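Local coordinates for protein aminotransferase class-III (PDB 6K8H) that belongs to the class-III aminotransferases, pyridoxal-phosphate-type enzymes of the omega-transaminase group, and is modelled with (5-hydroxy-4,6-dimethylpyridin-3-yl)methyl dihydrogen phosphate in its pocket, at residues P364-G369 with H377-P382; G371-I376 with A416-L421. One frame throughout, in Å; residues are numbered along the deposited sequence.

Contact 1 (P364-G369 with H377-P382); sequences PGQVTG and HLHQRP
Gln366 and His377 face each other as an antiparallel hydrogen-bonded pair at the open end of a beta-hairpin, where strand 366-370 lies on the edge of a three-stranded antiparallel sheet in the C-terminal part of the chain. Two backbone bonds make the pair: Gln366 N gives to His377 O at 3.0 Å, and His377 N gives to Gln366 O at 2.9 Å.

The side-chain bonds come from one amide. With CG set between the backbone N and the carbonyl carbon (chi1 57°) and the chain extended beyond it, Gln366 reaches the loop that leaves the hairpin. Its NE2 donates to Arg381 O at 2.8 Å, an acceptor lying in the amide plane, and to His379 O at 3.1 Å, where it sits above the carbonyl plane. One nitrogen thus grips two carbonyls of the loop, two residues apart. Gly365 CA adds a CH···O contact to the same His379 O.

Carbon contacts run alongside: Gln366 CG lies 3.7 Å from His377 CB, and the amide stands 73° from the imidazole plane. Thr368 meets that imidazole at its edge, while its hydroxyl bonds to Gly229 O. On the far side of the strand, Val367 packs against helix 337-361.

At the hairpin mouth a water donates to Pro364 O at 2.7 Å and to Leu378 O at 2.5 Å.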
ATOM      1  N   PRO B 364      37.351 -17.731  -2.855  1.00 13.36           N
ATOM      2  CA  PRO B 364      36.209 -18.546  -3.275  1.00 17.35           C
ATOM      3  C   PRO B 364      34.936 -17.716  -3.372  1.00 13.75           C
ATOM      4  O   PRO B 364      34.671 -16.839  -2.548  1.00 14.19           O
ATOM      5  CB  PRO B 364      36.107 -19.608  -2.175  1.00 20.62           C
ATOM      6  CG  PRO B 364      37.492 -19.682  -1.591  1.00 20.94           C
ATOM      7  CD  PRO B 364      38.018 -18.282  -1.660  1.00 21.18           C
ATOM      8  N   GLY B 365      34.173 -17.962  -4.422  1.00 14.30           N
ATOM      9  CA  GLY B 365      32.925 -17.240  -4.581  1.00 10.23           C
ATOM     10  C   GLY B 365      32.247 -17.640  -5.865  1.00 11.03           C
ATOM     11  O   GLY B 365      32.763 -18.435  -6.656  1.00  9.45           O
ATOM     12  N   GLN B 366      31.082 -17.045  -6.074  1.00  9.90           N
ATOM     13  CA  GLN B 366      30.288 -17.319  -7.261  1.00 10.98           C
ATOM     14  C   GLN B 366      29.371 -16.127  -7.461  1.00 11.39           C
ATOM     15  O   GLN B 366      29.220 -15.281  -6.575  1.00  9.81           O
ATOM     16  CB  GLN B 366      29.493 -18.623  -7.125  1.00 12.79           C
ATOM     17  CG  GLN B 366      28.584 -18.635  -5.905  1.00 11.83           C
ATOM     18  CD  GLN B 366      27.974 -19.985  -5.625  1.00 17.19           C
ATOM     19  OE1 GLN B 366      27.375 -20.610  -6.510  1.00 13.37           O
ATOM     20  NE2 GLN B 366      28.094 -20.440  -4.376  1.00 10.61           N
ATOM     21  N   VAL B 367      28.824 -16.017  -8.658  1.00 11.93           N
ATOM     22  CA  VAL B 367      27.900 -14.940  -8.973  1.00 10.20           C
ATOM     23  C   VAL B 367      26.688 -15.557  -9.643  1.00  9.23           C
ATOM     24  O   VAL B 367      26.827 -16.256 -10.657  1.00 13.01           O
ATOM     25  CB  VAL B 367      28.526 -13.861  -9.871  1.00 12.04           C
ATOM     26  CG1 VAL B 367      27.598 -12.660  -9.940  1.00 11.00           C
ATOM     27  CG2 VAL B 367      29.894 -13.444  -9.337  1.00 11.44           C
ATOM     28  N   THR B 368      25.509 -15.309  -9.080  1.00  8.37           N
ATOM     29  CA  THR B 368      24.263 -15.711  -9.713  1.00  9.64           C
ATOM     30  C   THR B 368      23.604 -14.482 -10.323  1.00 10.98           C
ATOM     31  O   THR B 368      23.950 -13.345  -9.998  1.00  7.73           O
ATOM     32  CB  THR B 368      23.303 -16.387  -8.719  1.00 11.75           C
ATOM     33  OG1 THR B 368      22.986 -15.492  -7.640  1.00 11.60           O
ATOM     34  CG2 THR B 368      23.911 -17.663  -8.174  1.00 13.22           C
ATOM     35  N   GLY B 369      22.644 -14.717 -11.204  1.00 11.56           N
ATOM     36  CA  GLY B 369      21.883 -13.606 -11.744  1.00  9.90           C
ATOM     37  C   GLY B 369      21.250 -13.948 -13.070  1.00 12.66           C
ATOM     38  O   GLY B 369      21.518 -14.981 -13.677  1.00 14.25           O
ATOM     39  N   HIS B 377      28.397 -13.852  -4.223  1.00  7.39           N
ATOM     40  CA  HIS B 377      28.499 -14.755  -3.089  1.00  9.61           C
ATOM     41  C   HIS B 377      29.968 -15.002  -2.802  1.00 10.57           C
ATOM     42  O   HIS B 377      30.736 -15.286  -3.729  1.00 10.99           O
ATOM     43  CB  HIS B 377      27.809 -16.078  -3.402  1.00  8.59           C
ATOM     44  CG  HIS B 377      26.400 -15.922  -3.884  1.00 11.66           C
ATOM     45  ND1 HIS B 377      25.346 -15.675  -3.029  1.00 10.65           N
ATOM     46  CD2 HIS B 377      25.870 -15.987  -5.128  1.00  9.98           C
ATOM     47  CE1 HIS B 377      24.224 -15.602  -3.726  1.00 10.27           C
ATOM     48  NE2 HIS B 377      24.516 -15.779  -5.003  1.00 13.11           N
ATOM     49  N   LEU B 378      30.352 -14.912  -1.528  1.00  9.12           N
ATOM     50  CA  LEU B 378      31.741 -15.135  -1.122  1.00 11.86           C
ATOM     51  C   LEU B 378      31.937 -16.528  -0.535  1.00 11.79           C
ATOM     52  O   LEU B 378      32.667 -16.732   0.442  1.00 10.80           O
ATOM     53  CB  LEU B 378      32.195 -14.043  -0.159  1.00 10.61           C
ATOM     54  CG  LEU B 378      32.045 -12.674  -0.832  1.00 10.95           C
ATOM     55  CD1 LEU B 378      32.672 -11.575   0.001  1.00 12.13           C
ATOM     56  CD2 LEU B 378      32.648 -12.676  -2.238  1.00 12.47           C
ATOM     57  N   HIS B 379      31.251 -17.501  -1.134  1.00 11.69           N
ATOM     58  CA  HIS B 379      31.392 -18.911  -0.816  1.00 12.23           C
ATOM     59  C   HIS B 379      31.078 -19.692  -2.085  1.00 11.63           C
ATOM     60  O   HIS B 379      30.628 -19.128  -3.085  1.00  9.82           O
ATOM     61  CB  HIS B 379      30.471 -19.322   0.333  1.00  8.62           C
ATOM     62  CG  HIS B 379      29.022 -19.184  -0.006  1.00  8.56           C
ATOM     63  ND1 HIS B 379      28.364 -20.077  -0.827  1.00  9.51           N
ATOM     64  CD2 HIS B 379      28.108 -18.247   0.344  1.00 11.38           C
ATOM     65  CE1 HIS B 379      27.102 -19.699  -0.962  1.00 11.82           C
ATOM     66  NE2 HIS B 379      26.923 -18.590  -0.265  1.00  7.93           N
ATOM     67  N   GLN B 380      31.333 -20.998  -2.045  1.00 10.66           N
ATOM     68  CA  GLN B 380      31.081 -21.853  -3.192  1.00  9.62           C
ATOM     69  C   GLN B 380      30.097 -22.972  -2.858  1.00 14.48           C
ATOM     70  O   GLN B 380      30.181 -24.071  -3.413  1.00 10.07           O
ATOM     71  CB  GLN B 380      32.399 -22.401  -3.744  1.00 20.39           C
ATOM     72  CG  GLN B 380      33.132 -21.341  -4.578  1.00 18.57           C
ATOM     73  CD  GLN B 380      34.489 -21.777  -5.086  1.00 23.31           C
ATOM     74  OE1 GLN B 380      35.182 -22.579  -4.460  1.00 31.48           O
ATOM     75  NE2 GLN B 380      34.886 -21.230  -6.230  1.00 31.12           N
ATOM     76  N   ARG B 381      29.142 -22.697  -1.952  1.00  8.92           N
ATOM     77  CA  ARG B 381      28.103 -23.678  -1.672  1.00  6.48           C
ATOM     78  C   ARG B 381      27.057 -23.685  -2.780  1.00  9.08           C
ATOM     79  O   ARG B 381      26.694 -22.623  -3.297  1.00 10.34           O
ATOM     80  CB  ARG B 381      27.428 -23.384  -0.336  1.00  8.85           C
ATOM     81  CG  ARG B 381      28.387 -23.449   0.835  1.00  7.39           C
ATOM     82  CD  ARG B 381      27.670 -23.308   2.179  1.00 10.16           C
ATOM     83  NE  ARG B 381      27.079 -21.989   2.350  1.00  8.38           N
ATOM     84  CZ  ARG B 381      27.745 -20.926   2.781  1.00 14.43           C
ATOM     85  NH1 ARG B 381      29.039 -21.024   3.082  1.00 11.85           N
ATOM     86  NH2 ARG B 381      27.114 -19.768   2.929  1.00 13.26           N
ATOM     87  N   PRO B 382      26.560 -24.864  -3.158  1.00  9.08           N
ATOM     88  CA  PRO B 382      25.489 -24.938  -4.167  1.00  9.54           C
ATOM     89  C   PRO B 382      24.191 -24.370  -3.605  1.00 10.40           C
ATOM     90  O   PRO B 382      23.603 -24.933  -2.678  1.00 10.22           O
ATOM     91  CB  PRO B 382      25.369 -26.437  -4.455  1.00 10.79           C
ATOM     92  CG  PRO B 382      25.908 -27.116  -3.223  1.00 13.00           C
ATOM     93  CD  PRO B 382      26.881 -26.177  -2.571  1.00  8.91           C
TER
HETATM   94  O   HOH W   1      35.185 -16.565   0.080  1.00 17.42           O

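Contact 2 (G371-I376 with A416-L421); sequences GSLFHI and ALFGCL
Phe374 lays its ring over Gly419 where strands 373-376 and 418-420 run antiparallel, their short axes 4.8 Å apart at 154°, in the small sheet of the C-terminal part of this aminotransferase. From CB, CG sits between the backbone N and the carbonyl carbon (chi1 65°), which folds the ring back across the neighbouring strand. CG and CD2 come over the Gly419 carbonyl, with Phe374 CD2 3.5 Å from Gly419 O. Phe374 CE2 follows at 3.5 Å from Gly419 C and also brushes Leu421 CD2. CE1 and the tip, CZ, pass over the alpha carbon: Phe374 CZ is 3.7 Å from Gly419 CA, which makes a CH-pi contact over the ring face, 4.0 Å from the ring centroid. Phe433 packs edge-to-face with this ring.

Beneath the ring the same two residues form a hydrogen-bonded pair, Gly419 N giving to Phe374 O at 2.9 Å in a nearly straight bond (175°) and Phe374 N giving to Gly419 O in return. Leu421 N to Ser372 O and Ile376 N to Leu417 O extend the pairing to both ends.

On the other face of the sheet, Phe418 CB sits over one face of the His375 imidazole, and Leu373 CD2 touches Phe418 CZ at 4.0 Å. His375 ND1 donates to Ile376 O at 3.1 Å, which helps set the ring's rotation, and a water bridges Ile376 O and Ala416 O.

Backbone polar groups are thus paired in a largely buried setting, and the ND1 bond implies that this nitrogen carries a proton.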
ATOM      1  N   GLY B 371      19.305 -11.582 -16.563  1.00 14.05           N
ATOM      2  CA  GLY B 371      19.001 -10.256 -17.075  1.00 15.46           C
ATOM      3  C   GLY B 371      19.858  -9.222 -16.360  1.00 16.15           C
ATOM      4  O   GLY B 371      21.080  -9.374 -16.251  1.00 13.32           O
ATOM      5  N   SER B 372      19.217  -8.207 -15.776  1.00 10.02           N
ATOM      6  CA  SER B 372      19.927  -7.112 -15.124  1.00 10.96           C
ATOM      7  C   SER B 372      19.989  -7.258 -13.606  1.00 10.09           C
ATOM      8  O   SER B 372      20.263  -6.271 -12.910  1.00 13.23           O
ATOM      9  CB  SER B 372      19.277  -5.771 -15.482  1.00  9.91           C
ATOM     10  OG  SER B 372      17.897  -5.797 -15.183  1.00 12.07           O
ATOM     11  N   LEU B 373      19.764  -8.460 -13.079  1.00  9.30           N
ATOM     12  CA  LEU B 373      19.857  -8.736 -11.652  1.00 11.11           C
ATOM     13  C   LEU B 373      21.050  -9.643 -11.385  1.00  9.72           C
ATOM     14  O   LEU B 373      21.294 -10.592 -12.139  1.00 14.22           O
ATOM     15  CB  LEU B 373      18.577  -9.413 -11.143  1.00  8.72           C
ATOM     16  CG  LEU B 373      17.260  -8.649 -11.298  1.00 10.62           C
ATOM     17  CD1 LEU B 373      16.086  -9.572 -11.009  1.00 15.56           C
ATOM     18  CD2 LEU B 373      17.239  -7.473 -10.354  1.00 12.88           C
ATOM     19  N   PHE B 374      21.777  -9.375 -10.302  1.00 11.27           N
ATOM     20  CA  PHE B 374      22.930 -10.204  -9.964  1.00  8.97           C
ATOM     21  C   PHE B 374      23.106 -10.261  -8.451  1.00  9.44           C
ATOM     22  O   PHE B 374      22.650  -9.381  -7.713  1.00 10.84           O
ATOM     23  CB  PHE B 374      24.206  -9.690 -10.648  1.00 10.31           C
ATOM     24  CG  PHE B 374      24.645  -8.331 -10.175  1.00  8.64           C
ATOM     25  CD1 PHE B 374      25.478  -8.205  -9.075  1.00 10.21           C
ATOM     26  CD2 PHE B 374      24.234  -7.185 -10.833  1.00  9.16           C
ATOM     27  CE1 PHE B 374      25.879  -6.967  -8.632  1.00  9.56           C
ATOM     28  CE2 PHE B 374      24.633  -5.947 -10.402  1.00  8.57           C
ATOM     29  CZ  PHE B 374      25.454  -5.831  -9.304  1.00 14.41           C
ATOM     30  N   HIS B 375      23.799 -11.305  -8.000  1.00  8.56           N
ATOM     31  CA  HIS B 375      24.073 -11.538  -6.579  1.00 10.17           C
ATOM     32  C   HIS B 375      25.477 -12.120  -6.464  1.00 10.05           C
ATOM     33  O   HIS B 375      25.751 -13.189  -7.028  1.00  7.62           O
ATOM     34  CB  HIS B 375      23.034 -12.499  -5.972  1.00  7.90           C
ATOM     35  CG  HIS B 375      22.867 -12.378  -4.485  1.00  9.68           C
ATOM     36  ND1 HIS B 375      23.932 -12.251  -3.617  1.00  8.71           N
ATOM     37  CD2 HIS B 375      21.753 -12.381  -3.712  1.00 12.25           C
ATOM     38  CE1 HIS B 375      23.485 -12.177  -2.375  1.00 10.02           C
ATOM     39  NE2 HIS B 375      22.164 -12.243  -2.403  1.00 10.00           N
ATOM     40  N   ILE B 376      26.373 -11.403  -5.761  1.00  9.13           N
ATOM     41  CA  ILE B 376      27.723 -11.892  -5.476  1.00  8.63           C
ATOM     42  C   ILE B 376      27.686 -12.733  -4.207  1.00 11.10           C
ATOM     43  O   ILE B 376      27.014 -12.385  -3.231  1.00 11.88           O
ATOM     44  CB  ILE B 376      28.723 -10.732  -5.333  1.00  9.55           C
ATOM     45  CG1 ILE B 376      28.596  -9.749  -6.501  1.00  9.04           C
ATOM     46  CG2 ILE B 376      30.144 -11.273  -5.247  1.00 10.01           C
ATOM     47  CD1 ILE B 376      29.481  -8.509  -6.345  1.00  9.62           C
ATOM     48  N   ALA B 416      23.770  -7.399   1.086  1.00 10.15           N
ATOM     49  CA  ALA B 416      23.995  -8.784   0.697  1.00 10.39           C
ATOM     50  C   ALA B 416      24.855  -8.905  -0.555  1.00 10.20           C
ATOM     51  O   ALA B 416      25.256 -10.021  -0.901  1.00  5.57           O
ATOM     52  CB  ALA B 416      22.649  -9.500   0.472  1.00 11.07           C
ATOM     53  N   LEU B 417      25.195  -7.779  -1.196  1.00 10.45           N
ATOM     54  CA  LEU B 417      25.824  -7.745  -2.518  1.00  9.47           C
ATOM     55  C   LEU B 417      24.867  -8.270  -3.588  1.00  7.78           C
ATOM     56  O   LEU B 417      25.286  -8.839  -4.602  1.00  8.57           O
ATOM     57  CB  LEU B 417      27.175  -8.487  -2.549  1.00  6.55           C
ATOM     58  CG  LEU B 417      28.162  -8.112  -1.436  1.00  7.70           C
ATOM     59  CD1 LEU B 417      29.497  -8.810  -1.615  1.00  9.32           C
ATOM     60  CD2 LEU B 417      28.369  -6.597  -1.318  1.00  7.81           C
ATOM     61  N   PHE B 418      23.593  -7.954  -3.371  1.00  9.10           N
ATOM     62  CA  PHE B 418      22.539  -8.160  -4.386  1.00  7.38           C
ATOM     63  C   PHE B 418      22.448  -6.811  -5.105  1.00  9.28           C
ATOM     64  O   PHE B 418      22.378  -5.788  -4.430  1.00  8.62           O
ATOM     65  CB  PHE B 418      21.194  -8.486  -3.744  1.00  7.93           C
ATOM     66  CG  PHE B 418      20.034  -8.321  -4.690  1.00 11.34           C
ATOM     67  CD1 PHE B 418      19.873  -9.180  -5.762  1.00  7.95           C
ATOM     68  CD2 PHE B 418      19.118  -7.295  -4.523  1.00 10.20           C
ATOM     69  CE1 PHE B 418      18.805  -9.033  -6.631  1.00 11.19           C
ATOM     70  CE2 PHE B 418      18.056  -7.147  -5.398  1.00  9.04           C
ATOM     71  CZ  PHE B 418      17.903  -8.014  -6.452  1.00 11.50           C
ATOM     72  N   GLY B 419      22.467  -6.818  -6.431  1.00  8.23           N
ATOM     73  CA  GLY B 419      22.437  -5.570  -7.162  1.00 10.90           C
ATOM     74  C   GLY B 419      21.677  -5.682  -8.468  1.00 10.05           C
ATOM     75  O   GLY B 419      21.320  -6.773  -8.929  1.00 10.81           O
ATOM     76  N   CYS B 420      21.404  -4.516  -9.045  1.00  8.55           N
ATOM     77  CA  CYS B 420      20.638  -4.423 -10.282  1.00 11.01           C
ATOM     78  C   CYS B 420      21.210  -3.310 -11.152  1.00  9.13           C
ATOM     79  O   CYS B 420      21.716  -2.295 -10.663  1.00  7.40           O
ATOM     80  CB  CYS B 420      19.139  -4.218 -10.025  1.00  7.73           C
ATOM     81  SG  CYS B 420      18.738  -2.694  -9.135  1.00 11.71           S
ATOM     82  N   LEU B 421      21.122  -3.510 -12.457  1.00  9.69           N
ATOM     83  CA  LEU B 421      21.483  -2.451 -13.390  1.00 12.75           C
ATOM     84  C   LEU B 421      20.303  -1.518 -13.684  1.00  8.96           C
ATOM     85  O   LEU B 421      19.136  -1.852 -13.481  1.00 12.06           O
ATOM     86  CB  LEU B 421      21.995  -3.048 -14.701  1.00  9.74           C
ATOM     87  CG  LEU B 421      22.981  -4.204 -14.631  1.00 11.44           C
ATOM     88  CD1 LEU B 421      23.256  -4.737 -16.038  1.00 15.05           C
ATOM     89  CD2 LEU B 421      24.271  -3.731 -13.984  1.00 12.88           C
TER
HETATM   90  O   HOH W   2      27.584 -11.725  -0.773  1.00 14.53           O

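In the fold
Strand 373-377 is the middle strand of the three: contact 1 takes up its end and the loop beyond, along edge strand 366-370, while contact 2 joins its other side to strand 418-420. The centres of the two contacts lie about 13 Å apart. They meet directly where Thr368 O comes 2.9 Å from His375 N, probably as a hydrogen bond, and the rings of His375 and His377 stack. Contact 2 is the one nearer the pocket, the Phe418 side chain lying about 8 Å from the bound (5-hydroxy-4,6-dimethylpyridin-3-yl)methyl dihydrogen phosphate and touching Arg226, a pocket residue. Contact 1 sits out at the surface.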